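Local coordinates for SYE1 (PDB 4AWT), which binds flavin mononucleotide and, as an Old Yellow Enzyme relative, probably uses it to reduce activated carbon-carbon double bonds with NAD(P)H, at residues I97-W102 against D176-H181; Y266-E271 against V295-G300. The protein carries 1 engineered substitution. One frame throughout, in Å; residues are numbered along the deposited sequence.

Interaction 1: I97-W102 against D176-H181. With FMN (flavin mononucleotide), chain B.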
loop_
_atom_site.group_PDB
_atom_site.type_symbol
_atom_site.label_atom_id
_atom_site.label_comp_id
_atom_site.label_asym_id
_atom_site.label_seq_id
_atom_site.Cartn_x
_atom_site.Cartn_y
_atom_site.Cartn_z
ATOM N N ILE A 97 11.626 2.904 -6.551
ATOM C CA ILE A 97 10.190 3.064 -6.429
ATOM C C ILE A 97 9.486 1.745 -6.758
ATOM O O ILE A 97 9.764 1.109 -7.783
ATOM C CB ILE A 97 9.683 4.222 -7.276
ATOM C CG1 ILE A 97 8.173 4.423 -7.078
ATOM C CG2 ILE A 97 10.052 4.124 -8.745
ATOM C CD1 ILE A 97 7.609 5.719 -7.642
ATOM N N PHE A 98 8.590 1.353 -5.859
ATOM C CA PHE A 98 7.745 0.172 -6.028
ATOM C C PHE A 98 6.317 0.616 -6.285
ATOM O O PHE A 98 5.873 1.620 -5.728
ATOM C CB PHE A 98 7.784 -0.737 -4.805
ATOM C CG PHE A 98 8.956 -1.698 -4.710
ATOM C CD1 PHE A 98 10.236 -1.375 -5.139
ATOM C CD2 PHE A 98 8.754 -2.960 -4.153
ATOM C CE1 PHE A 98 11.276 -2.285 -5.020
ATOM C CE2 PHE A 98 9.799 -3.866 -4.035
ATOM C CZ PHE A 98 11.056 -3.531 -4.456
ATOM N N ALA A 99 5.578 -0.144 -7.093
ATOM C CA ALA A 99 4.176 0.109 -7.352
ATOM C C ALA A 99 3.312 -0.684 -6.381
ATOM O O ALA A 99 3.459 -1.902 -6.314
ATOM C CB ALA A 99 3.781 -0.299 -8.766
ATOM N N GLN A 100 2.390 -0.032 -5.681
ATOM C CA GLN A 100 1.486 -0.750 -4.786
ATOM C C GLN A 100 0.278 -1.257 -5.571
ATOM O O GLN A 100 -0.609 -0.509 -5.935
ATOM C CB GLN A 100 1.023 0.083 -3.602
ATOM C CG GLN A 100 0.235 -0.829 -2.665
ATOM C CD GLN A 100 -0.446 -0.116 -1.551
ATOM O OE1 GLN A 100 -1.320 0.743 -1.774
ATOM N NE2 GLN A 100 -0.124 -0.488 -0.319
ATOM N N LEU A 101 0.247 -2.577 -5.829
ATOM C CA LEU A 101 -0.844 -3.179 -6.593
ATOM C C LEU A 101 -2.064 -3.335 -5.702
ATOM O O LEU A 101 -1.992 -3.964 -4.641
ATOM C CB LEU A 101 -0.410 -4.524 -7.144
ATOM C CG LEU A 101 0.863 -4.533 -7.966
ATOM C CD1 LEU A 101 1.103 -5.938 -8.522
ATOM C CD2 LEU A 101 0.833 -3.511 -9.089
ATOM N N TRP A 102 -3.191 -2.790 -6.167
ATOM C CA TRP A 102 -4.369 -2.626 -5.323
ATOM C C TRP A 102 -5.586 -3.366 -5.888
ATOM O O TRP A 102 -5.948 -3.189 -7.053
ATOM C CB TRP A 102 -4.733 -1.150 -5.201
ATOM C CG TRP A 102 -5.440 -0.742 -3.956
ATOM C CD1 TRP A 102 -5.743 -1.448 -2.832
ATOM C CD2 TRP A 102 -5.873 0.598 -3.718
ATOM N NE1 TRP A 102 -6.332 -0.620 -1.905
ATOM C CE2 TRP A 102 -6.400 0.636 -2.416
ATOM C CE3 TRP A 102 -5.827 1.775 -4.476
ATOM C CZ2 TRP A 102 -6.874 1.827 -1.862
ATOM C CZ3 TRP A 102 -6.291 2.937 -3.896
ATOM C CH2 TRP A 102 -6.793 2.955 -2.647
ATOM N N ASP A 176 10.842 -0.516 -9.848
ATOM C CA ASP A 176 11.824 -1.443 -9.354
ATOM C C ASP A 176 11.239 -2.687 -8.726
ATOM O O ASP A 176 11.950 -3.673 -8.524
ATOM C CB ASP A 176 12.728 -0.705 -8.346
ATOM C CG ASP A 176 13.430 0.457 -9.010
ATOM O OD1 ASP A 176 14.239 0.196 -9.907
ATOM O OD2 ASP A 176 13.129 1.613 -8.640
ATOM N N GLY A 177 9.986 -2.660 -8.408
ATOM C CA GLY A 177 9.293 -3.763 -7.758
ATOM C C GLY A 177 7.854 -3.401 -7.554
ATOM O O GLY A 177 7.391 -2.320 -7.969
ATOM N N ILE A 178 7.124 -4.314 -6.906
ATOM C CA ILE A 178 5.749 -4.084 -6.540
ATOM C C ILE A 178 5.565 -4.366 -5.053
ATOM O O ILE A 178 6.273 -5.188 -4.484
ATOM C CB ILE A 178 4.753 -4.899 -7.393
ATOM C CG1 ILE A 178 4.819 -6.403 -7.156
ATOM C CG2 ILE A 178 4.956 -4.547 -8.851
ATOM C CD1 ILE A 178 3.993 -6.956 -6.019
ATOM N N GLU A 179 4.569 -3.710 -4.479
ATOM C CA GLU A 179 4.085 -4.005 -3.146
ATOM C C GLU A 179 2.672 -4.499 -3.285
ATOM O O GLU A 179 1.789 -3.816 -3.831
ATOM C CB GLU A 179 4.099 -2.770 -2.246
ATOM C CG GLU A 179 3.666 -3.097 -0.825
ATOM C CD GLU A 179 3.643 -1.883 0.086
ATOM O OE1 GLU A 179 4.762 -1.519 0.577
ATOM O OE2 GLU A 179 2.566 -1.311 0.307
ATOM N N LEU A 180 2.393 -5.704 -2.768
ATOM C CA LEU A 180 1.022 -6.197 -2.736
ATOM C C LEU A 180 0.295 -5.576 -1.564
ATOM O O LEU A 180 0.666 -5.783 -0.412
ATOM C CB LEU A 180 1.042 -7.704 -2.582
ATOM C CG LEU A 180 -0.323 -8.373 -2.457
ATOM C CD1 LEU A 180 -1.169 -8.101 -3.706
ATOM C CD2 LEU A 180 -0.157 -9.861 -2.199
ATOM N N HIS A 181 -0.779 -4.838 -1.837
ATOM C CA HIS A 181 -1.587 -4.275 -0.748
ATOM C C HIS A 181 -2.473 -5.404 -0.206
ATOM O O HIS A 181 -3.514 -5.706 -0.790
ATOM C CB HIS A 181 -2.432 -3.111 -1.212
ATOM C CG HIS A 181 -2.968 -2.284 -0.090
ATOM N ND1 HIS A 181 -2.951 -2.703 1.193
ATOM C CD2 HIS A 181 -3.460 -1.016 -0.152
ATOM C CE1 HIS A 181 -3.449 -1.710 1.905
ATOM N NE2 HIS A 181 -3.752 -0.678 1.144
HETATM N N1 FMN B . -1.907 3.039 2.580
HETATM C C2 FMN B . -1.802 2.174 1.578
HETATM O O2 FMN B . -1.343 1.013 1.746
HETATM N N3 FMN B . -2.200 2.536 0.299
HETATM C C4 FMN B . -2.716 3.786 -0.004
HETATM O O4 FMN B . -2.953 4.066 -1.209
HETATM C C4A FMN B . -2.923 4.640 1.077
HETATM N N5 FMN B . -3.525 5.883 0.887
HETATM C C5A FMN B . -3.324 6.864 1.895
HETATM C C6 FMN B . -3.659 8.173 1.650
HETATM C C7 FMN B . -3.451 9.189 2.612
HETATM C C7M FMN B . -3.728 10.621 2.222
HETATM C C8 FMN B . -2.952 8.832 3.828
HETATM C C8M FMN B . -2.667 9.859 4.905
HETATM C C9 FMN B . -2.617 7.489 4.097
HETATM C C9A FMN B . -2.788 6.493 3.133
HETATM N N10 FMN B . -2.397 5.160 3.375
HETATM C C10 FMN B . -2.405 4.256 2.330
HETATM C "C1'" FMN B . -1.782 4.812 4.659
HETATM C "C2'" FMN B . -0.321 5.280 4.785
HETATM O "O2'" FMN B . 0.521 4.532 3.925
HETATM C "C3'" FMN B . 0.229 5.098 6.186
HETATM O "O3'" FMN B . 0.338 3.728 6.542
HETATM C "C4'" FMN B . -0.547 5.839 7.290
HETATM O "O4'" FMN B . -0.871 7.166 6.906
HETATM C "C5'" FMN B . 0.158 5.786 8.631
HETATM O "O5'" FMN B . 1.435 6.445 8.580
HETATM P P FMN B . 1.573 7.958 9.128
HETATM O O1P FMN B . 0.786 8.830 8.182
HETATM O O2P FMN B . 1.009 7.985 10.531
HETATM O O3P FMN B . 3.060 8.207 9.062
HETATM O O HOH W 1 -4.048 -5.297 -3.409
#
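The amide nitrogen NE2 of Q100 serves two acceptors. One hydrogen bond runs 2.8 Å from Q100 NE2 to FMN O2, nearly straight at 168°; the other, 2.9 Å from Q100 NE2 to E179 OE2, is more bent, with the carboxylate oxygen tilted from the amide plane. On the other arm of the amide, Q100 OE1 takes the flavin N3-H at 2.9 Å, so three bonds fix the rotation of the amide against the pyrimidine edge of the flavin. Q100 gets there by extension: its CG lies anti to the backbone N (chi1 -173°) and the chain stays stretched beyond it. E179, also extended, acts from the second shell, its OE1 being hydrogen-bonded to Y266 and H268. The H181 ring slants across the same amide, the two planes 24° apart, with Q100 NE2 over one ring face near the rim, and H181 NE2 comes to 3.0 Å from FMN O2. The indole of W102 runs beside H181, nearly parallel but slid so far that the rings barely overlap.

At the far end, D176 grips I97 through two bonds: D176 N gives to I97 O, and the anti lone pair of D176 OD2 takes I97 N at 2.9 Å. That oxygen has a further partner in H91. G177 CA sits squarely over the centre of the F98 ring, 3.5 Å from its centroid, where a side chain would run into the ring. Hydrogen bonds from A99 N to G177 O, E179 N to A99 O and L101 N to E179 O link the backbones. A99, L101 and I178 turn to the opposite sheet face, against helix 153-172. This is a parallel pairing of neighbouring TIM-barrel strands, whose C-terminal ends carry the flavin site, as in the Old Yellow Enzyme family.

Interaction 2: Y266-E271 against V295-G300; sequences YLHIAE and VLIYAG. With FMN (flavin mononucleotide), chain B.
Y266 opens the pairing by laying one face of its ring under the I297 side chain, with I297 CD1 3.6 Å from Y266 CD1. Its CG sits between the backbone N and the carbonyl carbon (chi1 74°), which sets the ring beneath I297 CD1; the hydroxyl goes on to E179. L267 turns to the other face and lies side by side with L296, while its backbone exchanges hydrogen bonds with V295 O and I297 N, the latter 2.9 Å from L267 O.

H268 returns to the Y266 side. I297 CG2 rests over one face of the imidazole, 4.0 Å from the ring centroid, and A299 CB meets the ring edge in its plane, 3.8 Å from H268 NE2. With ND1 hydrogen-bonded to E179, the ring is held by a polar bond as well as packing. With an alanine here the imidazole is gone, and a gap would probably open beside I297 CG2 and A299 CB while E179 OE1 is left with one mate fewer.

I269 faces the other way, its CB over one face of the Y298 ring and I269 CG2 3.7 Å from Y298 CE2. I269 N hydrogen-bonds I297 O. Beyond A270, E271 N closes the pairing at 2.8 Å from A299 O. The E271 carboxylate, its plane 72° from the Y298 ring, brings OE1 close to Y298 CD2; that oxygen is hydrogen-bonded to Y302, and E271 OE2 makes a salt bridge to K285. The second strand runs out at G300, whose CA lies 3.5 Å from FMN O5', at the C-terminal end of the TIM-barrel strands where the cofactor sits.

The two strands belong to one beta-alpha-beta unit, connected by helix 282-291, which L296 and Y298 touch. Strand 230-234 flanks 266-270, and strand 318-320 flanks 295-299.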
loop_
_atom_site.group_PDB
_atom_site.type_symbol
_atom_site.label_atom_id
_atom_site.label_comp_id
_atom_site.label_asym_id
_atom_site.label_seq_id
_atom_site.Cartn_x
_atom_site.Cartn_y
_atom_site.Cartn_z
ATOM N N TYR A 266 10.526 -7.636 0.997
ATOM C CA TYR A 266 10.184 -6.903 2.224
ATOM C C TYR A 266 8.791 -7.250 2.649
ATOM O O TYR A 266 7.909 -7.593 1.829
ATOM C CB TYR A 266 10.382 -5.409 2.066
ATOM C CG TYR A 266 9.419 -4.587 1.247
ATOM C CD1 TYR A 266 8.117 -4.337 1.668
ATOM C CD2 TYR A 266 9.824 -3.968 0.090
ATOM C CE1 TYR A 266 7.255 -3.548 0.959
ATOM C CE2 TYR A 266 9.015 -3.100 -0.605
ATOM C CZ TYR A 266 7.724 -2.874 -0.184
ATOM O OH TYR A 266 6.945 -1.990 -0.854
ATOM N N LEU A 267 8.555 -7.044 3.932
ATOM C CA LEU A 267 7.236 -7.106 4.571
ATOM C C LEU A 267 7.028 -5.742 5.210
ATOM O O LEU A 267 7.877 -5.273 5.966
ATOM C CB LEU A 267 7.184 -8.217 5.619
ATOM C CG LEU A 267 5.907 -8.320 6.409
ATOM C CD1 LEU A 267 4.703 -8.529 5.545
ATOM C CD2 LEU A 267 6.023 -9.446 7.441
ATOM N N HIS A 268 5.895 -5.126 4.902
ATOM C CA HIS A 268 5.550 -3.780 5.340
ATOM C C HIS A 268 4.316 -3.865 6.235
ATOM O O HIS A 268 3.277 -4.347 5.801
ATOM C CB HIS A 268 5.324 -2.941 4.093
ATOM C CG HIS A 268 5.055 -1.482 4.296
ATOM N ND1 HIS A 268 4.912 -0.644 3.217
ATOM C CD2 HIS A 268 4.950 -0.680 5.384
ATOM C CE1 HIS A 268 4.753 0.581 3.692
ATOM N NE2 HIS A 268 4.752 0.631 5.001
ATOM N N ILE A 269 4.476 -3.438 7.476
ATOM C CA ILE A 269 3.411 -3.460 8.461
ATOM C C ILE A 269 2.813 -2.057 8.576
ATOM O O ILE A 269 3.530 -1.096 8.933
ATOM C CB ILE A 269 3.904 -3.956 9.817
ATOM C CG1 ILE A 269 4.557 -5.327 9.715
ATOM C CG2 ILE A 269 2.784 -3.911 10.840
ATOM C CD1 ILE A 269 3.670 -6.436 9.212
ATOM N N ALA A 270 1.522 -1.948 8.285
ATOM C CA ALA A 270 0.778 -0.711 8.458
ATOM C C ALA A 270 0.241 -0.712 9.890
ATOM O O ALA A 270 -0.749 -1.375 10.222
ATOM C CB ALA A 270 -0.347 -0.626 7.460
ATOM N N GLU A 271 0.982 -0.057 10.776
ATOM C CA GLU A 271 0.762 -0.096 12.202
ATOM C C GLU A 271 -0.334 0.820 12.699
ATOM O O GLU A 271 -0.895 0.604 13.784
ATOM C CB GLU A 271 2.131 0.215 12.884
ATOM C CG GLU A 271 2.186 0.112 14.365
ATOM C CD GLU A 271 3.585 0.245 14.909
ATOM O OE1 GLU A 271 4.541 0.331 14.084
ATOM O OE2 GLU A 271 3.729 0.265 16.138
ATOM N N VAL A 295 13.578 -7.710 4.689
ATOM C CA VAL A 295 13.523 -6.303 5.140
ATOM C C VAL A 295 12.148 -6.035 5.712
ATOM O O VAL A 295 11.128 -6.261 5.072
ATOM C CB VAL A 295 13.848 -5.361 3.964
ATOM C CG1 VAL A 295 13.561 -3.921 4.335
ATOM C CG2 VAL A 295 15.304 -5.546 3.548
ATOM N N LEU A 296 12.126 -5.527 6.963
ATOM C CA LEU A 296 10.880 -5.262 7.654
ATOM C C LEU A 296 10.681 -3.759 7.749
ATOM O O LEU A 296 11.534 -3.023 8.261
ATOM C CB LEU A 296 11.011 -6.041 8.967
ATOM C CG LEU A 296 9.799 -6.113 9.863
ATOM C CD1 LEU A 296 8.567 -6.620 9.126
ATOM C CD2 LEU A 296 10.079 -7.019 11.063
ATOM N N ILE A 297 9.546 -3.296 7.239
ATOM C CA ILE A 297 9.180 -1.902 7.185
ATOM C C ILE A 297 7.960 -1.689 8.067
ATOM O O ILE A 297 7.013 -2.468 7.974
ATOM C CB ILE A 297 8.851 -1.451 5.746
ATOM C CG1 ILE A 297 9.909 -1.896 4.755
ATOM C CG2 ILE A 297 8.579 0.032 5.713
ATOM C CD1 ILE A 297 9.671 -1.497 3.324
ATOM N N TYR A 298 7.958 -0.651 8.908
ATOM C CA TYR A 298 6.770 -0.244 9.652
ATOM C C TYR A 298 6.426 1.188 9.282
ATOM O O TYR A 298 7.318 2.011 9.107
ATOM C CB TYR A 298 6.974 -0.318 11.167
ATOM C CG TYR A 298 6.927 -1.704 11.739
ATOM C CD1 TYR A 298 7.975 -2.590 11.620
ATOM C CD2 TYR A 298 5.809 -2.129 12.420
ATOM C CE1 TYR A 298 7.927 -3.839 12.178
ATOM C CE2 TYR A 298 5.739 -3.415 12.963
ATOM C CZ TYR A 298 6.814 -4.272 12.838
ATOM O OH TYR A 298 6.710 -5.484 13.422
ATOM N N ALA A 299 5.124 1.483 9.285
ATOM C CA ALA A 299 4.655 2.851 9.155
ATOM C C ALA A 299 3.461 3.049 10.084
ATOM O O ALA A 299 2.649 2.136 10.263
ATOM C CB ALA A 299 4.204 3.180 7.736
ATOM N N GLY A 300 3.355 4.245 10.639
ATOM C CA GLY A 300 2.201 4.647 11.437
ATOM C C GLY A 300 2.666 5.447 12.652
ATOM O O GLY A 300 3.183 4.903 13.599
HETATM N N1 FMN B . -1.907 3.039 2.580
HETATM C C2 FMN B . -1.802 2.174 1.578
HETATM O O2 FMN B . -1.343 1.013 1.746
HETATM N N3 FMN B . -2.200 2.536 0.299
HETATM C C4 FMN B . -2.716 3.786 -0.004
HETATM O O4 FMN B . -2.953 4.066 -1.209
HETATM C C4A FMN B . -2.923 4.640 1.077
HETATM N N5 FMN B . -3.525 5.883 0.887
HETATM C C5A FMN B . -3.324 6.864 1.895
HETATM C C6 FMN B . -3.659 8.173 1.650
HETATM C C7 FMN B . -3.451 9.189 2.612
HETATM C C7M FMN B . -3.728 10.621 2.222
HETATM C C8 FMN B . -2.952 8.832 3.828
HETATM C C8M FMN B . -2.667 9.859 4.905
HETATM C C9 FMN B . -2.617 7.489 4.097
HETATM C C9A FMN B . -2.788 6.493 3.133
HETATM N N10 FMN B . -2.397 5.160 3.375
HETATM C C10 FMN B . -2.405 4.256 2.330
HETATM C "C1'" FMN B . -1.782 4.812 4.659
HETATM C "C2'" FMN B . -0.321 5.280 4.785
HETATM O "O2'" FMN B . 0.521 4.532 3.925
HETATM C "C3'" FMN B . 0.229 5.098 6.186
HETATM O "O3'" FMN B . 0.338 3.728 6.542
HETATM C "C4'" FMN B . -0.547 5.839 7.290
HETATM O "O4'" FMN B . -0.871 7.166 6.906
HETATM C "C5'" FMN B . 0.158 5.786 8.631
HETATM O "O5'" FMN B . 1.435 6.445 8.580
HETATM P P FMN B . 1.573 7.958 9.128
HETATM O O1P FMN B . 0.786 8.830 8.182
HETATM O O2P FMN B . 1.009 7.985 10.531
HETATM O O3P FMN B . 3.060 8.207 9.062
#

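Interactions 1 and 2 are two pairings in the same closed, eight-stranded parallel barrel, their centres about 13 Å apart. Along the chain they come in series: 97-102 and 176-181 are the third and fourth strands of the barrel, 266-271 and 295-300 the sixth and seventh, with strand 230-234 between the pairs. Across the barrel interior they nevertheless meet, through the E179 carboxylate, shared with Y266 and H268, and through the packed rings of F98 and Y266. Both pairings reach FMN: interaction 1 at the pyrimidine part of the flavin, interaction 2 through G300 near O5' of the ribityl phosphate chain. The cofactor is hydrogen-bonded by interaction 1 and touched by interaction 2, both at the C-terminal ends of barrel strands.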